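Local atomic coordinates of aldehyde dehydrogenase (PDB entry 3K9D), a protein that probably oxidises aldehyde or oxo groups with NAD or NADP as electron acceptor. Residues A[226-240]-A[266-278]. Residues are numbered along the deposited sequence; the frame is centred on the assembly and turned at random.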
loop_
_atom_site.group_PDB
_atom_site.type_symbol
_atom_site.label_atom_id
_atom_site.label_comp_id
_atom_site.label_asym_id
_atom_site.label_seq_id
_atom_site.Cartn_x
_atom_site.Cartn_y
_atom_site.Cartn_z
ATOM N N ILE A 226 3.280 -26.529 -19.946
ATOM C CA ILE A 226 4.453 -27.221 -20.456
ATOM C C ILE A 226 4.416 -26.974 -21.952
ATOM O O ILE A 226 3.663 -27.627 -22.684
ATOM C CB ILE A 226 4.424 -28.737 -20.175
ATOM C CG1 ILE A 226 4.194 -29.028 -18.692
ATOM C CG2 ILE A 226 5.699 -29.387 -20.683
ATOM C CD1 ILE A 226 4.044 -30.544 -18.378
ATOM N N GLU A 227 5.199 -25.991 -22.386
ATOM C CA GLU A 227 5.248 -25.589 -23.765
ATOM C C GLU A 227 6.090 -26.626 -24.514
ATOM O O GLU A 227 6.844 -27.363 -23.886
ATOM C CB GLU A 227 5.799 -24.159 -23.845
ATOM C CG GLU A 227 5.761 -23.521 -25.217
ATOM C CD GLU A 227 7.044 -23.731 -25.990
ATOM O OE1 GLU A 227 8.102 -23.907 -25.347
ATOM O OE2 GLU A 227 6.988 -23.725 -27.235
ATOM N N ARG A 228 5.940 -26.710 -25.839
ATOM C CA ARG A 228 6.523 -27.813 -26.609
ATOM C C ARG A 228 8.053 -27.886 -26.598
ATOM O O ARG A 228 8.624 -28.963 -26.766
ATOM C CB ARG A 228 5.966 -27.848 -28.036
ATOM C CG ARG A 228 6.421 -26.713 -28.947
ATOM C CD ARG A 228 5.836 -26.903 -30.352
ATOM N NE ARG A 228 4.398 -26.649 -30.369
ATOM C CZ ARG A 228 3.604 -26.804 -31.428
ATOM N NH1 ARG A 228 4.088 -27.242 -32.577
ATOM N NH2 ARG A 228 2.308 -26.538 -31.333
ATOM N N SER A 229 8.721 -26.757 -26.367
ATOM C CA SER A 229 10.179 -26.763 -26.269
ATOM C C SER A 229 10.712 -27.331 -24.941
ATOM O O SER A 229 11.917 -27.512 -24.817
ATOM C CB SER A 229 10.766 -25.362 -26.513
ATOM O OG SER A 229 10.613 -24.544 -25.372
ATOM N N ALA A 230 9.825 -27.612 -23.973
ATOM C CA ALA A 230 10.250 -27.963 -22.614
ATOM C C ALA A 230 10.885 -29.334 -22.484
ATOM O O ALA A 230 10.632 -30.216 -23.277
ATOM C CB ALA A 230 9.095 -27.842 -21.621
ATOM N N ASN A 231 11.707 -29.475 -21.453
ATOM C CA ASN A 231 12.216 -30.752 -20.990
ATOM C C ASN A 231 11.099 -31.407 -20.148
ATOM O O ASN A 231 10.874 -31.009 -19.013
ATOM C CB ASN A 231 13.457 -30.470 -20.145
ATOM C CG ASN A 231 14.158 -31.719 -19.678
ATOM O OD1 ASN A 231 13.567 -32.583 -19.041
ATOM N ND2 ASN A 231 15.453 -31.798 -19.958
ATOM N N ILE A 232 10.412 -32.391 -20.723
ATOM C CA ILE A 232 9.245 -33.027 -20.085
ATOM C C ILE A 232 9.594 -33.732 -18.766
ATOM O O ILE A 232 8.949 -33.479 -17.751
ATOM C CB ILE A 232 8.473 -34.024 -21.036
ATOM C CG1 ILE A 232 8.232 -33.427 -22.426
ATOM C CG2 ILE A 232 7.160 -34.486 -20.403
ATOM C CD1 ILE A 232 7.342 -32.226 -22.429
ATOM N N PRO A 233 10.614 -34.644 -18.775
ATOM C CA PRO A 233 10.886 -35.282 -17.483
ATOM C C PRO A 233 11.146 -34.299 -16.324
ATOM O O PRO A 233 10.676 -34.530 -15.213
ATOM C CB PRO A 233 12.148 -36.128 -17.767
ATOM C CG PRO A 233 12.018 -36.481 -19.216
ATOM C CD PRO A 233 11.507 -35.189 -19.825
ATOM N N ARG A 234 11.867 -33.211 -16.582
ATOM C CA ARG A 234 12.076 -32.191 -15.547
ATOM C C ARG A 234 10.821 -31.345 -15.269
ATOM O O ARG A 234 10.569 -31.008 -14.119
ATOM C CB ARG A 234 13.260 -31.275 -15.884
ATOM C CG ARG A 234 13.719 -30.420 -14.695
ATOM C CD ARG A 234 15.035 -29.738 -15.006
ATOM N NE ARG A 234 14.908 -28.950 -16.228
ATOM C CZ ARG A 234 14.809 -27.628 -16.268
ATOM N NH1 ARG A 234 14.856 -26.913 -15.145
ATOM N NH2 ARG A 234 14.688 -27.022 -17.442
ATOM N N ALA A 235 10.042 -31.012 -16.307
ATOM C CA ALA A 235 8.792 -30.265 -16.108
ATOM C C ALA A 235 7.829 -31.063 -15.239
ATOM O O ALA A 235 7.242 -30.514 -14.316
ATOM C CB ALA A 235 8.125 -29.883 -17.438
ATOM N N VAL A 236 7.709 -32.361 -15.517
ATOM C CA VAL A 236 6.907 -33.259 -14.707
ATOM C C VAL A 236 7.421 -33.348 -13.263
ATOM O O VAL A 236 6.631 -33.256 -12.331
ATOM C CB VAL A 236 6.759 -34.667 -15.370
ATOM C CG1 VAL A 236 6.030 -35.617 -14.458
ATOM C CG2 VAL A 236 5.997 -34.554 -16.702
ATOM N N LYS A 237 8.737 -33.499 -13.087
ATOM C CA LYS A 237 9.360 -33.608 -11.750
ATOM C C LYS A 237 9.109 -32.345 -10.926
ATOM O O LYS A 237 8.773 -32.427 -9.755
ATOM C CB LYS A 237 10.867 -33.859 -11.883
ATOM C CG LYS A 237 11.645 -33.958 -10.582
ATOM C CD LYS A 237 13.138 -33.794 -10.842
ATOM C CE LYS A 237 13.925 -33.764 -9.535
ATOM N NZ LYS A 237 13.705 -32.494 -8.760
ATOM N N HIS A 238 9.259 -31.185 -11.559
ATOM C CA HIS A 238 8.984 -29.904 -10.898
ATOM C C HIS A 238 7.523 -29.775 -10.442
ATOM O O HIS A 238 7.264 -29.425 -9.302
ATOM C CB HIS A 238 9.396 -28.734 -11.784
ATOM C CG HIS A 238 10.879 -28.513 -11.851
ATOM N ND1 HIS A 238 11.467 -27.704 -12.799
ATOM C CD2 HIS A 238 11.890 -28.980 -11.078
ATOM C CE1 HIS A 238 12.775 -27.693 -12.617
ATOM N NE2 HIS A 238 13.057 -28.456 -11.578
ATOM N N ILE A 239 6.590 -30.095 -11.327
ATOM C CA ILE A 239 5.154 -29.991 -11.037
ATOM C C ILE A 239 4.791 -30.954 -9.900
ATOM O O ILE A 239 4.027 -30.606 -9.006
ATOM C CB ILE A 239 4.302 -30.271 -12.310
ATOM C CG1 ILE A 239 4.534 -29.168 -13.355
ATOM C CG2 ILE A 239 2.806 -30.396 -11.977
ATOM C CD1 ILE A 239 3.926 -29.433 -14.719
ATOM N N LEU A 240 5.358 -32.159 -9.938
ATOM C CA LEU A 240 5.143 -33.136 -8.875
ATOM C C LEU A 240 5.810 -32.718 -7.572
ATOM O O LEU A 240 5.204 -32.875 -6.524
ATOM C CB LEU A 240 5.578 -34.551 -9.295
ATOM C CG LEU A 240 4.817 -35.120 -10.498
ATOM C CD1 LEU A 240 5.328 -36.509 -10.805
ATOM C CD2 LEU A 240 3.315 -35.157 -10.230
ATOM N N ALA A 266 3.149 -37.418 -25.005
ATOM C CA ALA A 266 4.449 -37.471 -24.332
ATOM C C ALA A 266 4.377 -37.020 -22.872
ATOM O O ALA A 266 4.990 -37.635 -21.989
ATOM C CB ALA A 266 5.469 -36.642 -25.101
ATOM N N VAL A 267 3.609 -35.956 -22.627
ATOM C CA VAL A 267 3.402 -35.416 -21.285
ATOM C C VAL A 267 2.606 -36.373 -20.374
ATOM O O VAL A 267 2.991 -36.612 -19.218
ATOM C CB VAL A 267 2.746 -33.992 -21.327
ATOM C CG1 VAL A 267 2.332 -33.555 -19.940
ATOM C CG2 VAL A 267 3.751 -32.974 -21.899
ATOM N N ILE A 268 1.513 -36.916 -20.896
ATOM C CA ILE A 268 0.707 -37.889 -20.144
ATOM C C ILE A 268 1.553 -39.116 -19.776
ATOM O O ILE A 268 1.598 -39.490 -18.604
ATOM C CB ILE A 268 -0.607 -38.264 -20.892
ATOM C CG1 ILE A 268 -1.500 -37.014 -20.995
ATOM C CG2 ILE A 268 -1.331 -39.428 -20.196
ATOM C CD1 ILE A 268 -2.896 -37.253 -21.454
ATOM N N ALA A 269 2.279 -39.673 -20.752
ATOM C CA ALA A 269 3.182 -40.814 -20.512
ATOM C C ALA A 269 4.230 -40.566 -19.413
ATOM O O ALA A 269 4.468 -41.424 -18.562
ATOM C CB ALA A 269 3.844 -41.257 -21.816
ATOM N N GLU A 270 4.830 -39.379 -19.420
ATOM C CA GLU A 270 5.799 -39.003 -18.404
ATOM C C GLU A 270 5.170 -38.789 -17.032
ATOM O O GLU A 270 5.736 -39.234 -16.016
ATOM C CB GLU A 270 6.595 -37.778 -18.849
ATOM C CG GLU A 270 7.837 -37.444 -18.014
ATOM C CD GLU A 270 8.876 -38.553 -17.948
ATOM O OE1 GLU A 270 8.956 -39.375 -18.880
ATOM O OE2 GLU A 270 9.606 -38.610 -16.931
ATOM N N PHE A 271 4.015 -38.107 -16.997
ATOM C CA PHE A 271 3.278 -37.916 -15.745
ATOM C C PHE A 271 3.003 -39.291 -15.129
ATOM O O PHE A 271 3.254 -39.501 -13.943
ATOM C CB PHE A 271 1.986 -37.083 -15.943
ATOM C CG PHE A 271 2.134 -35.612 -15.563
ATOM C CD1 PHE A 271 2.381 -35.238 -14.238
ATOM C CD2 PHE A 271 2.031 -34.615 -16.526
ATOM C CE1 PHE A 271 2.528 -33.882 -13.874
ATOM C CE2 PHE A 271 2.163 -33.258 -16.182
ATOM C CZ PHE A 271 2.409 -32.894 -14.843
ATOM N N ARG A 272 2.545 -40.227 -15.961
ATOM C CA ARG A 272 2.360 -41.638 -15.547
ATOM C C ARG A 272 3.593 -42.356 -15.004
ATOM O O ARG A 272 3.528 -42.977 -13.938
ATOM C CB ARG A 272 1.746 -42.456 -16.674
ATOM C CG ARG A 272 0.263 -42.336 -16.705
ATOM C CD ARG A 272 -0.354 -42.991 -17.927
ATOM N NE ARG A 272 -1.801 -42.897 -17.822
ATOM C CZ ARG A 272 -2.647 -42.852 -18.847
ATOM N NH1 ARG A 272 -2.208 -42.894 -20.094
ATOM N NH2 ARG A 272 -3.945 -42.768 -18.612
ATOM N N LYS A 273 4.701 -42.271 -15.740
ATOM C CA LYS A 273 6.008 -42.809 -15.328
ATOM C C LYS A 273 6.457 -42.324 -13.940
ATOM O O LYS A 273 7.017 -43.092 -13.137
ATOM C CB LYS A 273 7.074 -42.430 -16.375
ATOM C CG LYS A 273 8.320 -43.311 -16.355
ATOM C CD LYS A 273 9.487 -42.683 -17.070
ATOM C CE LYS A 273 10.760 -43.415 -16.647
ATOM N NZ LYS A 273 12.032 -42.721 -16.976
ATOM N N GLN A 274 6.181 -41.057 -13.648
ATOM C CA GLN A 274 6.632 -40.434 -12.408
ATOM C C GLN A 274 5.602 -40.480 -11.267
ATOM O O GLN A 274 5.810 -39.881 -10.207
ATOM C CB GLN A 274 7.046 -38.989 -12.688
ATOM C CG GLN A 274 8.345 -38.846 -13.460
ATOM C CD GLN A 274 8.918 -37.430 -13.394
ATOM O OE1 GLN A 274 9.020 -36.836 -12.326
ATOM N NE2 GLN A 274 9.325 -36.909 -14.531
ATOM N N GLY A 275 4.490 -41.169 -11.497
ATOM C CA GLY A 275 3.557 -41.522 -10.410
ATOM C C GLY A 275 2.179 -40.887 -10.420
ATOM O O GLY A 275 1.388 -41.113 -9.502
ATOM N N ALA A 276 1.883 -40.091 -11.448
ATOM C CA ALA A 276 0.558 -39.475 -11.594
ATOM C C ALA A 276 -0.507 -40.459 -12.088
ATOM O O ALA A 276 -0.249 -41.309 -12.953
ATOM C CB ALA A 276 0.631 -38.273 -12.509
ATOM N N HIS A 277 -1.698 -40.332 -11.504
ATOM C CA HIS A 277 -2.857 -41.118 -11.861
ATOM C C HIS A 277 -3.940 -40.268 -12.499
ATOM O O HIS A 277 -4.499 -39.366 -11.870
ATOM C CB HIS A 277 -3.436 -41.817 -10.630
ATOM C CG HIS A 277 -4.500 -42.817 -10.952
ATOM N ND1 HIS A 277 -4.271 -43.917 -11.752
ATOM C CD2 HIS A 277 -5.794 -42.902 -10.560
ATOM C CE1 HIS A 277 -5.379 -44.630 -11.845
ATOM N NE2 HIS A 277 -6.313 -44.043 -11.118
ATOM N N PHE A 278 -4.230 -40.587 -13.755
ATOM C CA PHE A 278 -5.238 -39.909 -14.540
ATOM C C PHE A 278 -6.589 -40.557 -14.283
ATOM O O PHE A 278 -6.748 -41.783 -14.382
ATOM C CB PHE A 278 -4.873 -39.959 -16.025
ATOM C CG PHE A 278 -3.763 -39.018 -16.402
ATOM C CD1 PHE A 278 -4.053 -37.752 -16.896
ATOM C CD2 PHE A 278 -2.431 -39.389 -16.251
ATOM C CE1 PHE A 278 -3.033 -36.874 -17.242
ATOM C CE2 PHE A 278 -1.406 -38.521 -16.588
ATOM C CZ PHE A 278 -1.710 -37.260 -17.088
#
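Gln-274 reaches Val-236 and Pro-233 with CG turned anti to its own carbonyl carbon (chi1 -72°) and the chain extended from there, which lays its amide across the neighbouring helix. Glu-270 bends at chi2 (59°) and curls its carboxylate back to the same place. The amide nitrogen is thereby held twice: Gln-274 NE2 donates to Pro-233 O at 2.8 Å, in the carbonyl plane and on a lone pair, and to the anti lone pair of Glu-270 OE2 at 3.0 Å. Both acceptors lie near the amide plane, which fixes the amide's rotation. Pro-233 O also takes the helical bond from Lys-237 N, and the Pro-233 ring packs against the Glu-270 carboxylate.

Beneath this polar layer, Val-236 CG2 sits over the centre of the Phe-271 ring, a CH-pi contact of 4.0 Å to the centroid. Ile-239 CG2 and Leu-240 CD2 meet the ring at its edge, the former 3.8 Å from Phe-271 CZ. Farther along, Val-267 meets Ile-226 tip to tip, CG1 to CD1 at 3.8 Å.

The axes of the segments 232-240 and 266-273 come within 9.4 Å and cross at -53°. Helix 261-273 ends in a Schellman motif, with Gly-275 at positive phi leading into strand 276-278. Both helices pack on the same seven-stranded parallel sheet, probably that of the alpha/beta catalytic domain as in other aldehyde dehydrogenases: Phe-271 rests on Val-257 of strand 256-260, Ile-226 ends the adjacent strand 223-226, Ile-239 lies on His-378 of strand 374-378, and Leu-240 on Val-324 of strand 324-328.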